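Local coordinates for protein CurF (Lyngbya majuscula, PDB 5DP2) that forms the cyclopropane ring of the polyketide curacin A as an enoyl-reductase-type cyclopropanase, probably using NADPH as the reductant, at residues 8-20 / 24-36. Numbering follows the deposited sequence.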
loop_
_atom_site.group_PDB
_atom_site.type_symbol
_atom_site.label_atom_id
_atom_site.label_comp_id
_atom_site.label_asym_id
_atom_site.label_seq_id
_atom_site.Cartn_x
_atom_site.Cartn_y
_atom_site.Cartn_z
ATOM N N PRO A 8 -8.565 -22.299 15.383
ATOM C CA PRO A 8 -7.214 -22.549 14.866
ATOM C C PRO A 8 -6.127 -22.547 15.953
ATOM O O PRO A 8 -6.344 -22.025 17.050
ATOM C CB PRO A 8 -6.994 -21.389 13.868
ATOM C CG PRO A 8 -7.947 -20.320 14.292
ATOM C CD PRO A 8 -9.135 -21.038 14.872
ATOM N N GLN A 9 -4.963 -23.115 15.641
ATOM C CA GLN A 9 -3.806 -23.064 16.547
ATOM C C GLN A 9 -3.187 -21.684 16.407
ATOM O O GLN A 9 -2.767 -21.340 15.295
ATOM C CB GLN A 9 -2.754 -24.129 16.183
ATOM C CG GLN A 9 -3.310 -25.530 15.995
ATOM C CD GLN A 9 -2.632 -26.347 14.894
ATOM O OE1 GLN A 9 -1.874 -25.842 14.057
ATOM N NE2 GLN A 9 -2.936 -27.633 14.880
ATOM N N PRO A 10 -3.199 -20.830 17.486
ATOM C CA PRO A 10 -2.729 -19.439 17.256
ATOM C C PRO A 10 -1.253 -19.399 16.903
ATOM O O PRO A 10 -0.401 -19.995 17.591
ATOM C CB PRO A 10 -3.011 -18.742 18.572
ATOM C CG PRO A 10 -4.101 -19.577 19.211
ATOM C CD PRO A 10 -3.809 -20.982 18.809
ATOM N N VAL A 11 -0.971 -18.649 15.836
ATOM C CA VAL A 11 0.393 -18.444 15.354
ATOM C C VAL A 11 0.584 -16.974 14.945
ATOM O O VAL A 11 -0.380 -16.201 14.820
ATOM C CB VAL A 11 0.751 -19.388 14.180
ATOM C CG1 VAL A 11 0.870 -20.825 14.637
ATOM C CG2 VAL A 11 -0.251 -19.261 13.039
ATOM N N GLN A 12 1.837 -16.612 14.711
ATOM C CA GLN A 12 2.210 -15.277 14.233
ATOM C C GLN A 12 3.434 -15.418 13.330
ATOM O O GLN A 12 4.367 -16.161 13.666
ATOM C CB GLN A 12 2.505 -14.330 15.393
ATOM C CG GLN A 12 2.923 -12.934 14.944
ATOM C CD GLN A 12 2.985 -11.989 16.123
ATOM O OE1 GLN A 12 3.986 -11.947 16.853
ATOM N NE2 GLN A 12 1.911 -11.252 16.338
ATOM N N LEU A 13 3.437 -14.704 12.208
ATOM C CA LEU A 13 4.560 -14.780 11.260
ATOM C C LEU A 13 5.746 -14.007 11.834
ATOM O O LEU A 13 5.637 -12.848 12.223
ATOM C CB LEU A 13 4.111 -14.178 9.920
ATOM C CG LEU A 13 5.064 -14.426 8.748
ATOM C CD1 LEU A 13 5.121 -15.885 8.392
ATOM C CD2 LEU A 13 4.581 -13.599 7.553
ATOM N N ARG A 14 6.913 -14.677 11.862
ATOM C CA ARG A 14 8.111 -14.122 12.459
ATOM C C ARG A 14 9.334 -14.556 11.664
ATOM O O ARG A 14 9.252 -15.454 10.825
ATOM C CB ARG A 14 8.242 -14.587 13.931
ATOM C CG ARG A 14 7.084 -14.168 14.834
ATOM C CD ARG A 14 7.072 -12.686 15.167
ATOM N NE ARG A 14 8.005 -12.379 16.272
ATOM C CZ ARG A 14 7.700 -12.603 17.555
ATOM N NH1 ARG A 14 6.486 -12.952 17.925
ATOM N NH2 ARG A 14 8.634 -12.456 18.489
ATOM N N ILE A 15 10.463 -13.924 11.961
ATOM C CA ILE A 15 11.759 -14.326 11.417
ATOM C C ILE A 15 12.782 -14.406 12.552
ATOM O O ILE A 15 12.690 -13.673 13.534
ATOM C CB ILE A 15 12.264 -13.352 10.333
ATOM C CG1 ILE A 15 12.312 -11.909 10.828
ATOM C CG2 ILE A 15 11.438 -13.480 9.066
ATOM C CD1 ILE A 15 12.966 -10.936 9.870
ATOM N N PRO A 16 13.831 -15.229 12.360
ATOM C CA PRO A 16 14.895 -15.297 13.353
ATOM C C PRO A 16 15.975 -14.250 13.133
ATOM O O PRO A 16 16.766 -13.969 14.052
ATOM C CB PRO A 16 15.469 -16.694 13.137
ATOM C CG PRO A 16 15.248 -16.973 11.690
ATOM C CD PRO A 16 13.902 -16.353 11.412
ATOM N N SER A 17 16.061 -13.714 11.921
ATOM C CA SER A 17 17.189 -12.895 11.478
ATOM C C SER A 17 16.786 -12.385 10.091
ATOM O O SER A 17 15.856 -12.920 9.468
ATOM C CB SER A 17 18.491 -13.695 11.384
ATOM O OG SER A 17 18.327 -14.821 10.541
ATOM N N TYR A 18 17.514 -11.389 9.598
ATOM C CA TYR A 18 17.262 -10.804 8.279
ATOM C C TYR A 18 18.055 -11.512 7.188
ATOM O O TYR A 18 19.150 -12.056 7.433
ATOM C CB TYR A 18 17.665 -9.337 8.280
ATOM C CG TYR A 18 16.817 -8.478 9.186
ATOM C CD1 TYR A 18 15.452 -8.424 9.017
ATOM C CD2 TYR A 18 17.361 -7.710 10.207
ATOM C CE1 TYR A 18 14.647 -7.638 9.837
ATOM C CE2 TYR A 18 16.558 -6.911 11.038
ATOM C CZ TYR A 18 15.189 -6.886 10.839
ATOM O OH TYR A 18 14.338 -6.120 11.626
ATOM N N GLY A 19 17.501 -11.491 5.976
ATOM C CA GLY A 19 18.254 -11.809 4.767
ATOM C C GLY A 19 17.637 -12.784 3.798
ATOM O O GLY A 19 18.003 -12.768 2.609
ATOM N N LEU A 20 16.749 -13.661 4.266
ATOM C CA LEU A 20 16.160 -14.701 3.402
ATOM C C LEU A 20 14.658 -14.846 3.630
ATOM O O LEU A 20 14.210 -14.988 4.779
ATOM C CB LEU A 20 16.782 -16.060 3.601
ATOM C CG LEU A 20 18.253 -16.241 3.201
ATOM C CD1 LEU A 20 18.664 -17.664 3.468
ATOM C CD2 LEU A 20 18.552 -15.883 1.747
ATOM N N LEU A 24 10.965 -16.995 6.966
ATOM C CA LEU A 24 9.632 -16.676 7.501
ATOM C C LEU A 24 9.031 -17.958 8.095
ATOM O O LEU A 24 9.027 -18.995 7.446
ATOM C CB LEU A 24 8.745 -16.160 6.375
ATOM C CG LEU A 24 9.017 -14.714 5.958
ATOM C CD1 LEU A 24 8.466 -14.439 4.569
ATOM C CD2 LEU A 24 8.436 -13.748 6.985
ATOM N N THR A 25 8.498 -17.843 9.313
ATOM C CA THR A 25 8.070 -18.957 10.136
ATOM C C THR A 25 6.755 -18.598 10.847
ATOM O O THR A 25 6.658 -17.520 11.410
ATOM C CB THR A 25 9.170 -19.215 11.204
ATOM O OG1 THR A 25 10.443 -19.436 10.566
ATOM C CG2 THR A 25 8.817 -20.384 12.115
ATOM N N TRP A 26 5.797 -19.521 10.919
ATOM C CA TRP A 26 4.612 -19.352 11.752
ATOM C C TRP A 26 4.971 -19.800 13.180
ATOM O O TRP A 26 5.092 -20.985 13.456
ATOM C CB TRP A 26 3.440 -20.153 11.208
ATOM C CG TRP A 26 2.857 -19.570 9.935
ATOM C CD1 TRP A 26 2.932 -20.086 8.668
ATOM C CD2 TRP A 26 2.105 -18.344 9.831
ATOM N NE1 TRP A 26 2.282 -19.249 7.789
ATOM C CE2 TRP A 26 1.761 -18.184 8.482
ATOM C CE3 TRP A 26 1.684 -17.368 10.759
ATOM C CZ2 TRP A 26 1.022 -17.096 8.032
ATOM C CZ3 TRP A 26 0.920 -16.298 10.309
ATOM C CH2 TRP A 26 0.602 -16.170 8.954
ATOM N N MET A 27 5.169 -18.834 14.065
ATOM C CA MET A 27 5.566 -19.125 15.439
ATOM C C MET A 27 4.350 -19.304 16.330
ATOM O O MET A 27 3.379 -18.541 16.236
ATOM C CB MET A 27 6.428 -18.007 15.978
ATOM C CG MET A 27 7.793 -17.965 15.316
ATOM S SD MET A 27 8.806 -19.435 15.562
ATOM C CE MET A 27 9.449 -19.153 17.212
ATOM N N PRO A 28 4.380 -20.300 17.216
ATOM C CA PRO A 28 3.257 -20.478 18.152
ATOM C C PRO A 28 3.015 -19.231 19.007
ATOM O O PRO A 28 3.949 -18.524 19.381
ATOM C CB PRO A 28 3.733 -21.657 19.021
ATOM C CG PRO A 28 4.741 -22.372 18.181
ATOM C CD PRO A 28 5.440 -21.308 17.425
ATOM N N GLN A 29 1.738 -18.987 19.334
ATOM C CA GLN A 29 1.328 -17.879 20.176
ATOM C C GLN A 29 0.322 -18.333 21.212
ATOM O O GLN A 29 -0.455 -19.233 20.956
ATOM C CB GLN A 29 0.657 -16.799 19.306
ATOM C CG GLN A 29 1.584 -16.177 18.281
ATOM C CD GLN A 29 2.480 -15.156 18.903
ATOM O OE1 GLN A 29 2.081 -14.018 19.101
ATOM N NE2 GLN A 29 3.711 -15.524 19.177
ATOM N N GLU A 30 0.287 -17.631 22.339
ATOM C CA GLU A 30 -0.813 -17.808 23.275
ATOM C C GLU A 30 -2.055 -17.034 22.788
ATOM O O GLU A 30 -1.977 -16.038 22.041
ATOM C CB GLU A 30 -0.397 -17.367 24.676
ATOM C CG GLU A 30 0.796 -18.162 25.193
ATOM C CD GLU A 30 0.486 -19.639 25.444
ATOM O OE1 GLU A 30 -0.592 -19.947 26.003
ATOM O OE2 GLU A 30 1.324 -20.502 25.087
ATOM N N ARG A 31 -3.209 -17.558 23.152
ATOM C CA ARG A 31 -4.464 -16.883 22.947
ATOM C C ARG A 31 -4.620 -15.953 24.170
ATOM O O ARG A 31 -4.462 -16.393 25.298
ATOM C CB ARG A 31 -5.613 -17.911 22.868
ATOM C CG ARG A 31 -6.979 -17.345 22.473
ATOM C CD ARG A 31 -7.083 -16.951 20.995
ATOM N NE ARG A 31 -8.331 -16.248 20.701
ATOM C CZ ARG A 31 -9.495 -16.816 20.405
ATOM N NH1 ARG A 31 -9.613 -18.130 20.300
ATOM N NH2 ARG A 31 -10.555 -16.053 20.181
ATOM N N ARG A 32 -4.906 -14.686 23.941
ATOM C CA ARG A 32 -5.158 -13.707 24.981
ATOM C C ARG A 32 -6.624 -13.308 24.930
ATOM O O ARG A 32 -7.301 -13.530 23.926
ATOM C CB ARG A 32 -4.310 -12.448 24.744
ATOM C CG ARG A 32 -2.804 -12.627 24.806
ATOM C CD ARG A 32 -2.095 -11.294 24.599
ATOM N NE ARG A 32 -0.647 -11.448 24.683
ATOM C CZ ARG A 32 0.223 -10.451 24.595
ATOM N NH1 ARG A 32 -0.191 -9.201 24.397
ATOM N NH2 ARG A 32 1.516 -10.702 24.683
ATOM N N LYS A 33 -7.097 -12.727 26.020
ATOM C CA LYS A 33 -8.423 -12.117 26.055
ATOM C C LYS A 33 -8.283 -10.601 26.002
ATOM O O LYS A 33 -7.348 -10.040 26.575
ATOM C CB LYS A 33 -9.154 -12.520 27.323
ATOM C CG LYS A 33 -9.385 -14.016 27.400
ATOM C CD LYS A 33 -10.301 -14.384 28.558
ATOM C CE LYS A 33 -11.022 -15.704 28.311
ATOM N NZ LYS A 33 -12.073 -15.605 27.251
ATOM N N PRO A 34 -9.230 -9.904 25.353
ATOM C CA PRO A 34 -9.116 -8.453 25.302
ATOM C C PRO A 34 -9.375 -7.833 26.678
ATOM O O PRO A 34 -10.315 -8.229 27.378
ATOM C CB PRO A 34 -10.202 -8.060 24.283
ATOM C CG PRO A 34 -11.181 -9.190 24.281
ATOM C CD PRO A 34 -10.345 -10.410 24.532
ATOM N N LYS A 35 -8.582 -6.813 27.009
ATOM C CA LYS A 35 -8.826 -5.961 28.161
ATOM C C LYS A 35 -10.031 -5.066 27.868
ATOM O O LYS A 35 -10.595 -5.097 26.753
ATOM C CB LYS A 35 -7.562 -5.166 28.508
ATOM C CG LYS A 35 -6.428 -6.053 28.982
ATOM C CD LYS A 35 -5.180 -5.240 29.190
ATOM C CE LYS A 35 -4.027 -6.119 29.615
ATOM N NZ LYS A 35 -3.698 -7.129 28.563
ATOM N N SER A 36 -10.430 -4.252 28.863
ATOM C CA SER A 36 -11.736 -3.630 28.810
ATOM C C SER A 36 -11.981 -2.715 27.629
ATOM O O SER A 36 -13.132 -2.521 27.253
ATOM C CB SER A 36 -12.033 -2.902 30.118
ATOM O OG SER A 36 -11.198 -1.786 30.280
#
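Leu13 lies over the indole of Trp26, with CD1 4.1 Å from the centroid of the six-membered ring and 13° off its normal, a CH-pi contact squarely over one face. Setting CG anti to the backbone N (chi1 -169°) sends that methyl across the ring, while CB sits over CZ3. Val11 crosses the indole at about a right angle and presses CG2 to CE3 at 3.5 Å. Leu24 extends this apolar face: its CD2 meets Leu13 CG at 3.9 Å and Ile15 CG2 at 3.7 Å. Helix 321-329 packs on it through Val321 and Phe325, and Trp26 NE1 bonds to the carbonyl of Ser318.

The other face is more polar. Gln29 folds CG tightly against Gln12 CB (3.5 Å), and Gln12 OE1 and Gln29 OE1 come within 3.6 Å, two acceptors that their shared donor, Arg69 NH1, would make tolerable. Arg14 NH1 also donates to Gln12 OE1 (2.9 Å), in the amide's carbonyl plane but bent and tilted from the guanidinium. The solvent side is at exposed Pro28 and Met27, the latter modelled in two conformers, one laying CG along Arg14.

Between the faces, strands 11-14 and 25-28 form an antiparallel beta hairpin, with paired backbone bonds at Gln12-Met27 and Arg14-Thr25. Apolar packing on helix 321-329, with one indole N-H bond, thus seats the buried face, while arginine hydrogen bonds probably fix the two glutamine amides.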